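Local coordinates for protein nitrilotriacetate monooxygenase (Burkholderia pseudomallei, PDB 3SDO) that probably acts as a flavin-dependent monooxygenase of the NtaA/SnaA/DszA family, using molecular oxygen to oxidise an organic substrate, at residues L301-H306 / Y356-R361. Numbering follows the deposited sequence.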
loop_
_atom_site.group_PDB
_atom_site.type_symbol
_atom_site.label_atom_id
_atom_site.label_comp_id
_atom_site.label_asym_id
_atom_site.label_seq_id
_atom_site.Cartn_x
_atom_site.Cartn_y
_atom_site.Cartn_z
ATOM N N LEU A 301 -9.604 17.351 -31.339
ATOM C CA LEU A 301 -9.843 16.777 -32.687
ATOM C C LEU A 301 -9.477 15.272 -32.837
ATOM O O LEU A 301 -10.173 14.525 -33.530
ATOM C CB LEU A 301 -9.090 17.581 -33.753
ATOM C CG LEU A 301 -9.448 19.053 -33.951
ATOM C CD1 LEU A 301 -8.592 19.664 -35.077
ATOM C CD2 LEU A 301 -10.910 19.200 -34.261
ATOM N N ALA A 302 -8.375 14.841 -32.224
ATOM C CA ALA A 302 -7.930 13.445 -32.332
ATOM C C ALA A 302 -8.997 12.520 -31.763
ATOM O O ALA A 302 -9.226 11.420 -32.273
ATOM C CB ALA A 302 -6.579 13.225 -31.595
ATOM N N TYR A 303 -9.661 12.987 -30.715
ATOM C CA TYR A 303 -10.723 12.234 -30.098
ATOM C C TYR A 303 -12.031 12.271 -30.907
ATOM O O TYR A 303 -12.773 11.286 -30.938
ATOM C CB TYR A 303 -10.920 12.698 -28.645
ATOM C CG TYR A 303 -11.804 11.765 -27.843
ATOM C CD1 TYR A 303 -11.366 10.483 -27.499
ATOM C CD2 TYR A 303 -13.084 12.160 -27.446
ATOM C CE1 TYR A 303 -12.183 9.618 -26.778
ATOM C CE2 TYR A 303 -13.903 11.311 -26.728
ATOM C CZ TYR A 303 -13.458 10.034 -26.394
ATOM O OH TYR A 303 -14.277 9.180 -25.677
ATOM N N LEU A 304 -12.329 13.384 -31.578
ATOM C CA LEU A 304 -13.415 13.401 -32.565
ATOM C C LEU A 304 -13.151 12.418 -33.721
ATOM O O LEU A 304 -14.067 11.756 -34.226
ATOM C CB LEU A 304 -13.543 14.777 -33.215
ATOM C CG LEU A 304 -14.651 15.785 -32.936
ATOM C CD1 LEU A 304 -14.600 16.750 -34.109
ATOM C CD2 LEU A 304 -16.053 15.190 -32.770
ATOM N N SER A 305 -11.901 12.392 -34.175
ATOM C CA SER A 305 -11.449 11.505 -35.262
ATOM C C SER A 305 -11.809 10.036 -34.961
ATOM O O SER A 305 -12.189 9.286 -35.856
ATOM C CB SER A 305 -9.922 11.682 -35.438
ATOM O OG SER A 305 -9.405 10.985 -36.562
ATOM N N HIS A 306 -11.705 9.655 -33.694
ATOM C CA HIS A 306 -12.056 8.318 -33.198
ATOM C C HIS A 306 -13.470 7.854 -33.617
ATOM O O HIS A 306 -13.698 6.676 -33.929
ATOM C CB HIS A 306 -11.894 8.328 -31.649
ATOM C CG HIS A 306 -12.416 7.116 -30.947
ATOM N ND1 HIS A 306 -11.842 5.869 -31.079
ATOM C CD2 HIS A 306 -13.440 6.968 -30.070
ATOM C CE1 HIS A 306 -12.506 4.999 -30.334
ATOM N NE2 HIS A 306 -13.480 5.641 -29.709
ATOM N N TYR A 356 -14.773 20.406 -28.489
ATOM C CA TYR A 356 -14.652 20.603 -27.042
ATOM C C TYR A 356 -15.917 20.145 -26.311
ATOM O O TYR A 356 -15.815 19.560 -25.244
ATOM C CB TYR A 356 -14.276 22.058 -26.700
ATOM C CG TYR A 356 -12.782 22.309 -26.775
ATOM C CD1 TYR A 356 -12.206 22.881 -27.898
ATOM C CD2 TYR A 356 -11.949 21.948 -25.735
ATOM C CE1 TYR A 356 -10.844 23.105 -27.976
ATOM C CE2 TYR A 356 -10.587 22.158 -25.801
ATOM C CZ TYR A 356 -10.032 22.738 -26.922
ATOM O OH TYR A 356 -8.675 22.961 -27.005
ATOM N N GLU A 357 -17.095 20.385 -26.896
ATOM C CA GLU A 357 -18.360 19.810 -26.387
ATOM C C GLU A 357 -18.231 18.325 -26.114
ATOM O O GLU A 357 -18.594 17.832 -25.032
ATOM C CB GLU A 357 -19.492 19.970 -27.417
ATOM C CG GLU A 357 -20.241 21.256 -27.339
ATOM C CD GLU A 357 -21.098 21.336 -26.117
ATOM O OE1 GLU A 357 -21.617 20.280 -25.691
ATOM O OE2 GLU A 357 -21.240 22.454 -25.575
ATOM N N VAL A 358 -17.769 17.616 -27.135
ATOM C CA VAL A 358 -17.505 16.191 -27.048
ATOM C C VAL A 358 -16.435 15.995 -25.967
ATOM O O VAL A 358 -16.749 15.519 -24.862
ATOM C CB VAL A 358 -17.089 15.649 -28.426
ATOM C CG1 VAL A 358 -16.668 14.189 -28.366
ATOM C CG2 VAL A 358 -18.264 15.825 -29.426
ATOM N N SER A 359 -15.215 16.455 -26.250
ATOM C CA SER A 359 -14.085 16.380 -25.306
ATOM C C SER A 359 -14.424 16.777 -23.846
ATOM O O SER A 359 -14.450 15.905 -22.971
ATOM C CB SER A 359 -12.917 17.240 -25.812
ATOM N N THR A 360 -14.693 18.073 -23.607
ATOM C CA THR A 360 -14.922 18.630 -22.251
ATOM C C THR A 360 -15.974 17.909 -21.421
ATOM O O THR A 360 -15.792 17.736 -20.215
ATOM C CB THR A 360 -15.355 20.114 -22.279
ATOM O OG1 THR A 360 -14.404 20.872 -23.014
ATOM C CG2 THR A 360 -15.450 20.693 -20.862
ATOM N N ARG A 361 -17.079 17.538 -22.058
ATOM C CA ARG A 361 -18.089 16.717 -21.418
ATOM C C ARG A 361 -17.452 15.421 -20.923
ATOM O O ARG A 361 -17.549 15.069 -19.740
ATOM C CB ARG A 361 -19.222 16.389 -22.402
#
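Val358 meets Tyr303 and Leu304 with a different methyl for each, and these two touches carry the contact between helices 297-307 and 351-363. Its CG1 lies 4.2 Å from CD2 of Tyr303, approaching the ring obliquely, while its CG2 lies 4.1 Å from CD2 of Leu304. The first torsion explains the division: CG1 stands anti to the backbone N (chi1 174°) and CG2 anti to the carbonyl carbon, which spreads the methyls over two neighbouring residues of the other helix. The Leu304 and Val358 side chains cross at about a right angle. The first bond of the Leu304 side chain points to one side of the partner helix, and the branch ending in CD2 reaches across.

The closest backbone approach is 7.2 Å, between CA of Tyr303 and CA of Ser359; the contact rests on the two apolar touches, with no hydrogen bond across it. Ile340 of helix 334-346 touches both Leu304 and Val358, closing a three-helix cluster, whereas the Tyr303 ring meets Phe307 edge-to-face. Both helices lie between barrel strands 268-277 and 372-373, with no strand between the segments: a small apolar helix-helix contact (138 Å² buried) in a helical insertion of the luciferase-like TIM-barrel fold.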